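Local atomic coordinates of D-alanine--D-alanine ligase (PDB entry 3TQT), a protein that joins two D-alanine molecules into D-alanyl-D-alanine at the expense of ATP, supplying the dipeptide for bacterial peptidoglycan synthesis. Residues Val128-Val132 with Gln133-Val137; Asp274-Glu277 with Ser278-Lys281; Ile283-Ile286 with Ala287-Phe291; Ser327-Pro330 with Lys331-Ala335; Leu361-Cys364 with Tyr365-Lys368. All coordinates share one frame; numbering follows the deposited sequence.

All five contacts are local, each between neighbouring turns of chain, and they follow one another in series without nesting or crossing. Contact 1 closes the loop after helix 115-122 by capping helix 132-139. Contact 2 turns the loop after strand 268-270 into helix 277-293, and contact 3 lies farther along that same helix; the two touch through Leu275 CD1 and Ile283 CD1, 3.3 Å apart. Contact 4 forms the short helix 328-335, packed against the sheet that contains strands 228-236, 241-249 and 298-306. Contact 5, near the end of helix 340-370, lies about 39 Å from contact 4 between centres. Contacts 1 and 5 both touch the second subunit.

Contact 1 (Val128-Val132 with Gln133-Val137); sequences VGANV and QSSAV
Asn131 lays its side-chain oxygen over the first turn of helix 132-139, where OD1 meets the backbone N and the CB of Ser134. This is an N-cap: Asn131 is the last residue before the helix, and Ser134 N donates to Asn131 OD1 over 2.9 Å, almost straight at 163°. CG stands between the backbone N and the carbonyl carbon (chi1 70°), which swings the short amide back over the opening turn; asparagine suits the place because its oxygen reaches a first-turn amide, for which the helix provides no carbonyl one turn earlier. The methyl of Ala130 packs 3.9 Å from Ser134 CB, small enough to sit against the buried turn, while Ser134 OG bonds to Val294 O and so ties the helix start to the loop that follows helix 277-293. The helix also meets the second subunit, with Ala136 packing on Gln133 and Val137 on Leu143 of that chain. The carbonyl of Asn131 is gripped twice by one residue. Ser135 N donates to Asn131 O at 2.9 Å, and Ser135 OG reaches Asn131 O at 2.7 Å from the opposite face of the carbonyl plane, 37° out of it.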
loop_
_atom_site.group_PDB
_atom_site.type_symbol
_atom_site.label_atom_id
_atom_site.label_comp_id
_atom_site.label_asym_id
_atom_site.label_seq_id
_atom_site.Cartn_x
_atom_site.Cartn_y
_atom_site.Cartn_z
ATOM N N VAL A 128 -8.916 -10.963 -5.342
ATOM C CA VAL A 128 -8.451 -10.793 -6.704
ATOM C C VAL A 128 -7.608 -9.533 -6.880
ATOM O O VAL A 128 -7.899 -8.478 -6.299
ATOM C CB VAL A 128 -9.629 -10.762 -7.666
ATOM C CG1 VAL A 128 -9.180 -10.298 -9.066
ATOM C CG2 VAL A 128 -10.289 -12.137 -7.701
ATOM N N GLY A 129 -6.551 -9.657 -7.672
ATOM C CA GLY A 129 -5.819 -8.484 -8.130
ATOM C C GLY A 129 -4.657 -8.054 -7.257
ATOM O O GLY A 129 -4.152 -8.816 -6.439
ATOM N N ALA A 130 -4.240 -6.800 -7.443
ATOM C CA ALA A 130 -3.027 -6.270 -6.857
ATOM C C ALA A 130 -3.134 -6.272 -5.353
ATOM O O ALA A 130 -4.201 -5.989 -4.822
ATOM C CB ALA A 130 -2.813 -4.849 -7.354
ATOM N N ASN A 131 -2.035 -6.595 -4.672
ATOM C CA ASN A 131 -1.996 -6.538 -3.216
ATOM C C ASN A 131 -1.889 -5.091 -2.723
ATOM O O ASN A 131 -2.018 -4.168 -3.512
ATOM C CB ASN A 131 -0.885 -7.418 -2.633
ATOM C CG ASN A 131 0.515 -6.879 -2.902
ATOM O OD1 ASN A 131 0.696 -5.848 -3.548
ATOM N ND2 ASN A 131 1.517 -7.581 -2.379
ATOM N N VAL A 132 -1.659 -4.897 -1.431
ATOM C CA VAL A 132 -1.671 -3.544 -0.884
ATOM C C VAL A 132 -0.556 -2.703 -1.484
ATOM O O VAL A 132 -0.783 -1.586 -1.940
ATOM C CB VAL A 132 -1.555 -3.536 0.651
ATOM C CG1 VAL A 132 -1.294 -2.112 1.155
ATOM C CG2 VAL A 132 -2.826 -4.112 1.270
ATOM N N GLN A 133 0.654 -3.243 -1.485
ATOM C CA GLN A 133 1.791 -2.498 -1.992
ATOM C C GLN A 133 1.666 -2.156 -3.465
ATOM O O GLN A 133 1.975 -1.044 -3.883
ATOM C CB GLN A 133 3.090 -3.272 -1.783
ATOM C CG GLN A 133 4.268 -2.644 -2.534
ATOM C CD GLN A 133 5.311 -3.669 -2.937
ATOM O OE1 GLN A 133 5.290 -4.188 -4.043
ATOM N NE2 GLN A 133 6.219 -3.976 -2.026
ATOM N N SER A 134 1.241 -3.125 -4.256
ATOM C CA SER A 134 1.159 -2.942 -5.697
ATOM C C SER A 134 0.023 -1.985 -6.039
ATOM O O SER A 134 0.131 -1.184 -6.957
ATOM C CB SER A 134 0.944 -4.288 -6.404
ATOM O OG SER A 134 1.109 -4.112 -7.799
ATOM N N SER A 135 -1.080 -2.090 -5.310
ATOM C CA SER A 135 -2.192 -1.166 -5.511
ATOM C C SER A 135 -1.712 0.267 -5.240
ATOM O O SER A 135 -2.011 1.184 -5.995
ATOM C CB SER A 135 -3.351 -1.510 -4.574
ATOM O OG SER A 135 -3.857 -2.806 -4.857
ATOM N N ALA A 136 -0.975 0.446 -4.147
ATOM C CA ALA A 136 -0.532 1.781 -3.746
ATOM C C ALA A 136 0.456 2.324 -4.753
ATOM O O ALA A 136 0.376 3.482 -5.157
ATOM C CB ALA A 136 0.065 1.757 -2.351
ATOM N N VAL A 137 1.385 1.485 -5.182
ATOM C CA VAL A 137 2.346 1.909 -6.191
ATOM C C VAL A 137 1.679 2.300 -7.522
ATOM O O VAL A 137 2.058 3.292 -8.148
ATOM C CB VAL A 137 3.430 0.839 -6.430
ATOM C CG1 VAL A 137 4.244 1.159 -7.677
ATOM C CG2 VAL A 137 4.337 0.741 -5.214
#

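Contact 2 (Asp274-Glu277 with Ser278-Lys281); sequences DLSE and SVTK
With chi1 at 68°, Ser276 holds its hydroxyl between its own backbone N and carbonyl carbon, turned back over the start of the helix, where OG touches both Val279 N and Val279 CG2. Thr280 takes a different staggered position, OG1 beside its backbone N and opposite the carbonyl carbon (chi1 -64°), and this folds its hydroxyl down onto the carbonyl of Ser276. Val279 N donates to Ser276 OG at 3.0 Å and 164°, a nearly straight bond to a hydroxyl that needs only a short reach, which is why serine fits here. Val279 CG2 lies 3.3 Å from Ser276 OG, so the branched side chain flanks the capping oxygen. Ser276 is thus the N-cap of helix 277-293, which follows the loop from strand 268-270. Its carbonyl receives two donors from one residue: Thr280 N at 3.0 Å from Ser276 O, and Thr280 OG1 at 2.9 Å from Ser276 O, arriving from opposite faces of the carbonyl plane. Threonine serves twice in this way, by backbone and by hydroxyl. Just before the cap, Leu275 crosses Val279 at about a right angle, its CD2 3.9 Å from Val279 CG1, and the same leucine packs on Arg228, Ile230 and Pro245 of the neighbouring strands; Arg228 belongs to the predicted ATP-binding set. One turn after Glu277, Lys281 holds CG beside its backbone N, 3.0 Å from Glu277 O, the carbonyl that Lys281 N bonds.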
loop_
_atom_site.group_PDB
_atom_site.type_symbol
_atom_site.label_atom_id
_atom_site.label_comp_id
_atom_site.label_asym_id
_atom_site.label_seq_id
_atom_site.Cartn_x
_atom_site.Cartn_y
_atom_site.Cartn_z
ATOM N N ASP A 274 -4.274 -1.354 -35.686
ATOM C CA ASP A 274 -3.375 -1.882 -36.714
ATOM C C ASP A 274 -1.906 -1.519 -36.477
ATOM O O ASP A 274 -1.299 -0.743 -37.218
ATOM C CB ASP A 274 -3.860 -1.563 -38.140
ATOM C CG ASP A 274 -3.479 -0.171 -38.604
ATOM O OD1 ASP A 274 -3.370 0.741 -37.756
ATOM O OD2 ASP A 274 -3.294 0.005 -39.830
ATOM N N LEU A 275 -1.349 -2.120 -35.431
ATOM C CA LEU A 275 0.040 -1.931 -35.053
ATOM C C LEU A 275 0.902 -3.008 -35.691
ATOM O O LEU A 275 0.460 -4.143 -35.878
ATOM C CB LEU A 275 0.189 -2.030 -33.536
ATOM C CG LEU A 275 -0.594 -1.067 -32.648
ATOM C CD1 LEU A 275 -0.569 -1.559 -31.213
ATOM C CD2 LEU A 275 -0.023 0.334 -32.746
ATOM N N SER A 276 2.144 -2.653 -35.998
ATOM C CA SER A 276 3.084 -3.603 -36.567
ATOM C C SER A 276 3.275 -4.796 -35.641
ATOM O O SER A 276 2.918 -4.747 -34.461
ATOM C CB SER A 276 4.433 -2.927 -36.806
ATOM O OG SER A 276 5.044 -2.594 -35.572
ATOM N N GLU A 277 3.846 -5.868 -36.179
ATOM C CA GLU A 277 4.172 -7.038 -35.379
ATOM C C GLU A 277 5.126 -6.627 -34.266
ATOM O O GLU A 277 4.967 -7.033 -33.115
ATOM C CB GLU A 277 4.809 -8.118 -36.256
ATOM C CG GLU A 277 4.177 -9.495 -36.117
ATOM C CD GLU A 277 4.127 -10.250 -37.440
ATOM O OE1 GLU A 277 4.470 -9.657 -38.486
ATOM O OE2 GLU A 277 3.735 -11.437 -37.435
ATOM N N SER A 278 6.109 -5.802 -34.620
ATOM C CA SER A 278 7.094 -5.313 -33.660
ATOM C C SER A 278 6.475 -4.522 -32.508
ATOM O O SER A 278 6.780 -4.768 -31.339
ATOM C CB SER A 278 8.140 -4.443 -34.358
ATOM O OG SER A 278 8.936 -3.766 -33.398
ATOM N N VAL A 279 5.631 -3.552 -32.837
ATOM C CA VAL A 279 5.046 -2.703 -31.813
ATOM C C VAL A 279 4.115 -3.512 -30.922
ATOM O O VAL A 279 4.149 -3.376 -29.701
ATOM C CB VAL A 279 4.330 -1.480 -32.419
ATOM C CG1 VAL A 279 3.497 -0.772 -31.367
ATOM C CG2 VAL A 279 5.353 -0.527 -33.005
ATOM N N THR A 280 3.300 -4.370 -31.531
ATOM C CA THR A 280 2.420 -5.247 -30.768
ATOM C C THR A 280 3.220 -6.038 -29.746
ATOM O O THR A 280 2.867 -6.088 -28.566
ATOM C CB THR A 280 1.682 -6.241 -31.677
ATOM O OG1 THR A 280 0.817 -5.529 -32.567
ATOM C CG2 THR A 280 0.851 -7.203 -30.844
ATOM N N LYS A 281 4.302 -6.657 -30.209
ATOM C CA LYS A 281 5.163 -7.449 -29.344
ATOM C C LYS A 281 5.752 -6.618 -28.210
ATOM O O LYS A 281 5.873 -7.095 -27.085
ATOM C CB LYS A 281 6.292 -8.099 -30.150
ATOM C CG LYS A 281 5.829 -9.175 -31.126
ATOM C CD LYS A 281 5.066 -10.286 -30.417
ATOM C CE LYS A 281 4.716 -11.414 -31.381
ATOM N NZ LYS A 281 4.045 -12.561 -30.695
#

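Contact 3 (Ile283-Ile286 with Ala287-Phe291); sequences IQQI and AIDAF
Gln285 leaves the helix with CB pointing away from the turn that follows, yet its chain doubles back to reach Asp289. CG, opposite the backbone N, passes 3.7 Å from Asp289 OD2, and a bend at chi2 (64°) then turns CD along the helix, 4.0 Å from Asp289 OD1. At the tip, NE2 donates to Asp289 OD1 over 2.9 Å; the bond is bent, 144° at the hydrogen, and arrives from above the carboxylate plane, with the amide and carboxylate planes turned 33° apart. NE2 also lies 4.0 Å from Ile288 CG2, so the amide rests beside a methyl. The spacing is i to i+4, which puts two side chains on the same side of an alpha-helix, one turn apart, and the backbone bond from Asp289 N to Gln285 O joins the same two residues. On the buried side, helix 277-293 packs on the antiparallel sheet that includes strands 228-236, 298-306 and 312-318, in the ATP-grasp part. The small Ala287 lets the helix backbone come close to Cys232, Val234 and Phe304, while Ile283 and Ile286 put apolar branches on Phe304 and Val312. Chemically, the uncharged amide offers its N-H to an acid held at the surface of the helix, a bond that leaves the charge in place and probably contributes modestly to helix stability.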
loop_
_atom_site.group_PDB
_atom_site.type_symbol
_atom_site.label_atom_id
_atom_site.label_comp_id
_atom_site.label_asym_id
_atom_site.label_seq_id
_atom_site.Cartn_x
_atom_site.Cartn_y
_atom_site.Cartn_z
ATOM N N ILE A 283 4.511 -3.736 -26.891
ATOM C CA ILE A 283 3.416 -3.434 -25.985
ATOM C C ILE A 283 3.170 -4.609 -25.036
ATOM O O ILE A 283 3.085 -4.446 -23.823
ATOM C CB ILE A 283 2.148 -3.094 -26.774
ATOM C CG1 ILE A 283 2.355 -1.763 -27.517
ATOM C CG2 ILE A 283 0.946 -3.032 -25.833
ATOM C CD1 ILE A 283 1.265 -1.417 -28.492
ATOM N N GLN A 284 3.073 -5.806 -25.592
ATOM C CA GLN A 284 2.798 -6.970 -24.771
ATOM C C GLN A 284 3.939 -7.245 -23.794
ATOM O O GLN A 284 3.698 -7.508 -22.613
ATOM C CB GLN A 284 2.482 -8.183 -25.648
ATOM C CG GLN A 284 1.116 -8.075 -26.316
ATOM C CD GLN A 284 0.884 -9.144 -27.360
ATOM O OE1 GLN A 284 1.764 -9.446 -28.162
ATOM N NE2 GLN A 284 -0.304 -9.727 -27.350
ATOM N N GLN A 285 5.181 -7.150 -24.262
ATOM C CA GLN A 285 6.294 -7.490 -23.387
ATOM C C GLN A 285 6.478 -6.471 -22.276
ATOM O O GLN A 285 6.751 -6.835 -21.133
ATOM C CB GLN A 285 7.601 -7.656 -24.148
ATOM C CG GLN A 285 8.720 -8.188 -23.253
ATOM C CD GLN A 285 8.436 -9.593 -22.726
ATOM O OE1 GLN A 285 8.405 -10.550 -23.494
ATOM N NE2 GLN A 285 8.220 -9.716 -21.410
ATOM N N ILE A 286 6.324 -5.200 -22.616
ATOM C CA ILE A 286 6.482 -4.134 -21.638
ATOM C C ILE A 286 5.338 -4.188 -20.637
ATOM O O ILE A 286 5.539 -3.974 -19.444
ATOM C CB ILE A 286 6.530 -2.746 -22.308
ATOM C CG1 ILE A 286 7.779 -2.640 -23.191
ATOM C CG2 ILE A 286 6.560 -1.647 -21.254
ATOM C CD1 ILE A 286 7.873 -1.340 -23.939
ATOM N N ALA A 287 4.139 -4.494 -21.114
ATOM C CA ALA A 287 3.009 -4.654 -20.182
ATOM C C ALA A 287 3.316 -5.722 -19.124
ATOM O O ALA A 287 3.086 -5.516 -17.927
ATOM C CB ALA A 287 1.723 -4.980 -20.930
ATOM N N ILE A 288 3.838 -6.860 -19.573
ATOM C CA ILE A 288 4.202 -7.945 -18.677
ATOM C C ILE A 288 5.342 -7.534 -17.757
ATOM O O ILE A 288 5.293 -7.779 -16.558
ATOM C CB ILE A 288 4.607 -9.203 -19.457
ATOM C CG1 ILE A 288 3.363 -9.882 -20.025
ATOM C CG2 ILE A 288 5.376 -10.148 -18.560
ATOM C CD1 ILE A 288 3.675 -10.857 -21.139
ATOM N N ASP A 289 6.365 -6.895 -18.315
ATOM C CA ASP A 289 7.499 -6.451 -17.503
ATOM C C ASP A 289 7.093 -5.399 -16.465
ATOM O O ASP A 289 7.558 -5.424 -15.332
ATOM C CB ASP A 289 8.613 -5.908 -18.391
ATOM C CG ASP A 289 9.255 -6.989 -19.246
ATOM O OD1 ASP A 289 8.963 -8.178 -19.026
ATOM O OD2 ASP A 289 10.056 -6.646 -20.130
ATOM N N ALA A 290 6.239 -4.468 -16.872
ATOM C CA ALA A 290 5.739 -3.435 -15.976
ATOM C C ALA A 290 4.938 -4.071 -14.838
ATOM O O ALA A 290 5.095 -3.713 -13.685
ATOM C CB ALA A 290 4.856 -2.465 -16.754
ATOM N N PHE A 291 4.044 -4.983 -15.208
ATOM C CA PHE A 291 3.235 -5.735 -14.260
ATOM C C PHE A 291 4.141 -6.346 -13.199
ATOM O O PHE A 291 3.880 -6.260 -11.996
ATOM C CB PHE A 291 2.501 -6.834 -15.029
ATOM C CG PHE A 291 1.501 -7.606 -14.205
ATOM C CD1 PHE A 291 0.168 -7.221 -14.169
ATOM C CD2 PHE A 291 1.888 -8.726 -13.504
ATOM C CE1 PHE A 291 -0.753 -7.943 -13.430
ATOM C CE2 PHE A 291 0.974 -9.447 -12.764
ATOM C CZ PHE A 291 -0.341 -9.056 -12.725
#

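Contact 4 (Ser327-Pro330 with Lys331-Ala335); sequences SMYP and KMWEA
Lys331 opens the second segment by laying CB and CG each 3.3 Å from Ser327 O, the carbonyl that its own N bonds; the aliphatic stem lies along this carbonyl while the backbone bond closes the turn, and the ammonium end leads away from 327-330. Met332 follows. Its CG meets Met328 CE at 3.7 Å, the contact of two buried, flexible thioether chains, both bent at chi3, that cross one another. Trp333 then turns its indole beside Tyr329, the two side chains pointing the same way: the edge of the five-membered ring is aimed at the phenol face, offset edge-to-face, with planes at 72° and centroids 4.9 Å apart. Trp333 CD1 lies 3.5 Å from Tyr329 CE2, and NE1 makes a weak, bent bond to Tyr329 OH, 3.2 Å and 143°; that hydroxyl also bonds to Val234 O. Glu334 lays CG 3.1 Å from Pro330 O, and its N bonds the same carbonyl. Proline is well placed at the third helical position, where its missing N-H costs no helix bond. Helix 328-335 thus packs its aromatic and methionine face on strands 228-236, 241-249 and 298-306, in the ATP-grasp portion of the ligase.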
loop_
_atom_site.group_PDB
_atom_site.type_symbol
_atom_site.label_atom_id
_atom_site.label_comp_id
_atom_site.label_asym_id
_atom_site.label_seq_id
_atom_site.Cartn_x
_atom_site.Cartn_y
_atom_site.Cartn_z
ATOM N N SER A 327 -16.091 -2.833 -21.123
ATOM C CA SER A 327 -14.830 -2.306 -20.620
ATOM C C SER A 327 -13.640 -2.964 -21.302
ATOM O O SER A 327 -13.676 -4.159 -21.618
ATOM C CB SER A 327 -14.733 -2.495 -19.110
ATOM O OG SER A 327 -15.611 -1.610 -18.448
ATOM N N MET A 328 -12.581 -2.183 -21.504
ATOM C CA MET A 328 -11.426 -2.652 -22.260
ATOM C C MET A 328 -10.754 -3.887 -21.673
ATOM O O MET A 328 -10.337 -4.773 -22.414
ATOM C CB MET A 328 -10.405 -1.524 -22.470
ATOM C CG MET A 328 -10.828 -0.544 -23.607
ATOM S SD MET A 328 -10.920 -1.377 -25.201
ATOM C CE MET A 328 -9.197 -1.584 -25.605
ATOM N N TYR A 329 -10.631 -3.958 -20.352
ATOM C CA TYR A 329 -9.937 -5.111 -19.787
ATOM C C TYR A 329 -10.581 -6.450 -20.205
ATOM O O TYR A 329 -9.933 -7.272 -20.837
ATOM C CB TYR A 329 -9.758 -5.015 -18.268
ATOM C CG TYR A 329 -8.867 -6.131 -17.765
ATOM C CD1 TYR A 329 -7.486 -5.966 -17.690
ATOM C CD2 TYR A 329 -9.402 -7.361 -17.426
ATOM C CE1 TYR A 329 -6.662 -7.001 -17.263
ATOM C CE2 TYR A 329 -8.591 -8.394 -16.998
ATOM C CZ TYR A 329 -7.231 -8.214 -16.918
ATOM O OH TYR A 329 -6.435 -9.258 -16.500
ATOM N N PRO A 330 -11.859 -6.668 -19.870
ATOM C CA PRO A 330 -12.455 -7.913 -20.362
ATOM C C PRO A 330 -12.550 -7.983 -21.887
ATOM O O PRO A 330 -12.350 -9.073 -22.413
ATOM C CB PRO A 330 -13.852 -7.915 -19.737
ATOM C CG PRO A 330 -14.114 -6.493 -19.338
ATOM C CD PRO A 330 -12.765 -5.947 -18.962
ATOM N N LYS A 331 -12.848 -6.877 -22.573
ATOM C CA LYS A 331 -12.966 -6.913 -24.032
ATOM C C LYS A 331 -11.658 -7.329 -24.707
ATOM O O LYS A 331 -11.663 -8.104 -25.652
ATOM C CB LYS A 331 -13.424 -5.567 -24.592
ATOM C CG LYS A 331 -14.909 -5.327 -24.503
ATOM C CD LYS A 331 -15.265 -3.975 -25.123
ATOM C CE LYS A 331 -14.692 -3.838 -26.529
ATOM N NZ LYS A 331 -15.008 -2.519 -27.155
ATOM N N MET A 332 -10.535 -6.805 -24.234
ATOM C CA MET A 332 -9.248 -7.200 -24.791
ATOM C C MET A 332 -8.992 -8.696 -24.612
ATOM O O MET A 332 -8.547 -9.377 -25.546
ATOM C CB MET A 332 -8.113 -6.382 -24.177
ATOM C CG MET A 332 -8.032 -4.981 -24.759
ATOM S SD MET A 332 -6.583 -4.093 -24.193
ATOM C CE MET A 332 -7.048 -3.681 -22.512
ATOM N N TRP A 333 -9.267 -9.219 -23.417
ATOM C CA TRP A 333 -9.120 -10.663 -23.224
ATOM C C TRP A 333 -10.040 -11.460 -24.143
ATOM O O TRP A 333 -9.608 -12.436 -24.753
ATOM C CB TRP A 333 -9.282 -11.088 -21.758
ATOM C CG TRP A 333 -7.999 -10.932 -21.009
ATOM C CD1 TRP A 333 -7.782 -10.184 -19.886
ATOM C CD2 TRP A 333 -6.730 -11.493 -21.367
ATOM N NE1 TRP A 333 -6.467 -10.263 -19.516
ATOM C CE2 TRP A 333 -5.798 -11.058 -20.405
ATOM C CE3 TRP A 333 -6.295 -12.326 -22.404
ATOM C CZ2 TRP A 333 -4.454 -11.431 -20.449
ATOM C CZ3 TRP A 333 -4.963 -12.696 -22.444
ATOM C CH2 TRP A 333 -4.059 -12.252 -21.470
ATOM N N GLU A 334 -11.298 -11.049 -24.247
ATOM C CA GLU A 334 -12.227 -11.754 -25.134
ATOM C C GLU A 334 -11.664 -11.778 -26.543
ATOM O O GLU A 334 -11.746 -12.785 -27.244
ATOM C CB GLU A 334 -13.603 -11.091 -25.143
ATOM C CG GLU A 334 -14.291 -11.038 -23.802
ATOM C CD GLU A 334 -15.740 -10.611 -23.920
ATOM O OE1 GLU A 334 -16.289 -10.673 -25.043
ATOM O OE2 GLU A 334 -16.327 -10.215 -22.891
ATOM N N ALA A 335 -11.092 -10.653 -26.953
ATOM C CA ALA A 335 -10.556 -10.513 -28.300
ATOM C C ALA A 335 -9.300 -11.353 -28.479
ATOM O O ALA A 335 -8.848 -11.573 -29.603
ATOM C CB ALA A 335 -10.265 -9.048 -28.612
#

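Contact 5 (Leu361-Cys364 with Tyr365-Lys368); sequences LIRC and YEVK
Arg363 and Glu366 meet through a salt bridge, Arg363 NH1 2.8 Å from Glu366 OE2, the guanidinium and carboxylate planes turned 47° apart. Glu366 is extended, its CG opposite the backbone N (chi1 -180°), while Arg363 bends at chi2 (53°) so that its long chain turns along the helix toward its C-terminal end, to the acid. Charge also gathers beyond the pair: Glu366 OE2 makes a second salt bridge to Arg370, so one carboxylate oxygen probably offsets two positive groups that lie close together. Packing of a methyl on the guanidinium face is the second kind. Val367 CG2 lies over one face of the Arg363 guanidinium, offset toward the rim and 3.4 Å from NH1, a methyl of the branched valine against the flat cation. The third kind is the backbone: Tyr365 N to Leu361 O, Glu366 N to Ile362 O, Val367 N to Arg363 O and Lys368 N to Cys364 O are regular alpha-helical bonds. Tyr365 OH accepts a hydrogen bond from the backbone N of Ser192 of the second subunit. The last turns of helix 340-370 lie against that subunit, Leu361 and Cys364 packing on its Arg214 and Lys368 on its Tyr215, between its helix 202-212 and strand 219-223.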
loop_
_atom_site.group_PDB
_atom_site.type_symbol
_atom_site.label_atom_id
_atom_site.label_comp_id
_atom_site.label_asym_id
_atom_site.label_seq_id
_atom_site.Cartn_x
_atom_site.Cartn_y
_atom_site.Cartn_z
ATOM N N LEU A 361 4.352 -18.907 3.430
ATOM C CA LEU A 361 5.532 -18.111 3.722
ATOM C C LEU A 361 5.445 -17.553 5.130
ATOM O O LEU A 361 6.391 -17.664 5.904
ATOM C CB LEU A 361 5.675 -16.963 2.718
ATOM C CG LEU A 361 5.820 -17.403 1.262
ATOM C CD1 LEU A 361 5.732 -16.204 0.335
ATOM C CD2 LEU A 361 7.124 -18.179 1.049
ATOM N N ILE A 362 4.292 -16.960 5.439
ATOM C CA ILE A 362 3.981 -16.405 6.748
ATOM C C ILE A 362 4.199 -17.433 7.843
ATOM O O ILE A 362 4.904 -17.178 8.819
ATOM C CB ILE A 362 2.488 -15.965 6.820
ATOM C CG1 ILE A 362 2.257 -14.696 6.004
ATOM C CG2 ILE A 362 2.043 -15.772 8.262
ATOM C CD1 ILE A 362 0.786 -14.328 5.855
ATOM N N ARG A 363 3.581 -18.598 7.686
ATOM C CA ARG A 363 3.657 -19.611 8.718
ATOM C C ARG A 363 5.084 -20.153 8.870
ATOM O O ARG A 363 5.561 -20.313 9.982
ATOM C CB ARG A 363 2.658 -20.744 8.465
ATOM C CG ARG A 363 2.708 -21.850 9.515
ATOM C CD ARG A 363 2.579 -21.332 10.958
ATOM N NE ARG A 363 2.268 -22.428 11.879
ATOM C CZ ARG A 363 2.636 -22.469 13.156
ATOM N NH1 ARG A 363 3.332 -21.466 13.676
ATOM N NH2 ARG A 363 2.311 -23.516 13.913
ATOM N N CYS A 364 5.772 -20.414 7.765
ATOM C CA CYS A 364 7.134 -20.935 7.882
ATOM C C CYS A 364 8.021 -19.955 8.622
ATOM O O CYS A 364 8.766 -20.332 9.524
ATOM C CB CYS A 364 7.725 -21.259 6.523
ATOM S SG CYS A 364 6.883 -22.671 5.787
ATOM N N TYR A 365 7.912 -18.693 8.251
ATOM C CA TYR A 365 8.675 -17.634 8.896
ATOM C C TYR A 365 8.346 -17.535 10.379
ATOM O O TYR A 365 9.236 -17.442 11.226
ATOM C CB TYR A 365 8.341 -16.339 8.206
ATOM C CG TYR A 365 8.949 -15.119 8.807
ATOM C CD1 TYR A 365 10.328 -14.923 8.794
ATOM C CD2 TYR A 365 8.143 -14.123 9.337
ATOM C CE1 TYR A 365 10.881 -13.766 9.325
ATOM C CE2 TYR A 365 8.679 -12.975 9.859
ATOM C CZ TYR A 365 10.046 -12.797 9.853
ATOM O OH TYR A 365 10.564 -11.636 10.375
ATOM N N GLU A 366 7.056 -17.571 10.683
ATOM C CA GLU A 366 6.587 -17.570 12.064
ATOM C C GLU A 366 7.285 -18.648 12.886
ATOM O O GLU A 366 7.832 -18.377 13.952
ATOM C CB GLU A 366 5.077 -17.798 12.072
ATOM C CG GLU A 366 4.428 -17.823 13.433
ATOM C CD GLU A 366 2.942 -18.117 13.336
ATOM O OE1 GLU A 366 2.300 -17.642 12.369
ATOM O OE2 GLU A 366 2.423 -18.835 14.216
ATOM N N VAL A 367 7.257 -19.875 12.382
ATOM C CA VAL A 367 7.883 -20.996 13.073
ATOM C C VAL A 367 9.379 -20.754 13.250
ATOM O O VAL A 367 9.926 -20.945 14.334
ATOM C CB VAL A 367 7.674 -22.324 12.328
ATOM C CG1 VAL A 367 8.456 -23.437 13.014
ATOM C CG2 VAL A 367 6.183 -22.676 12.283
ATOM N N LYS A 368 10.037 -20.335 12.176
ATOM C CA LYS A 368 11.472 -20.108 12.237
ATOM C C LYS A 368 11.776 -18.992 13.231
ATOM O O LYS A 368 12.645 -19.147 14.087
ATOM C CB LYS A 368 12.029 -19.782 10.852
ATOM C CG LYS A 368 13.548 -19.698 10.794
ATOM C CD LYS A 368 14.194 -21.048 11.126
ATOM C CE LYS A 368 15.695 -21.021 10.864
ATOM N NZ LYS A 368 16.354 -22.326 11.181
#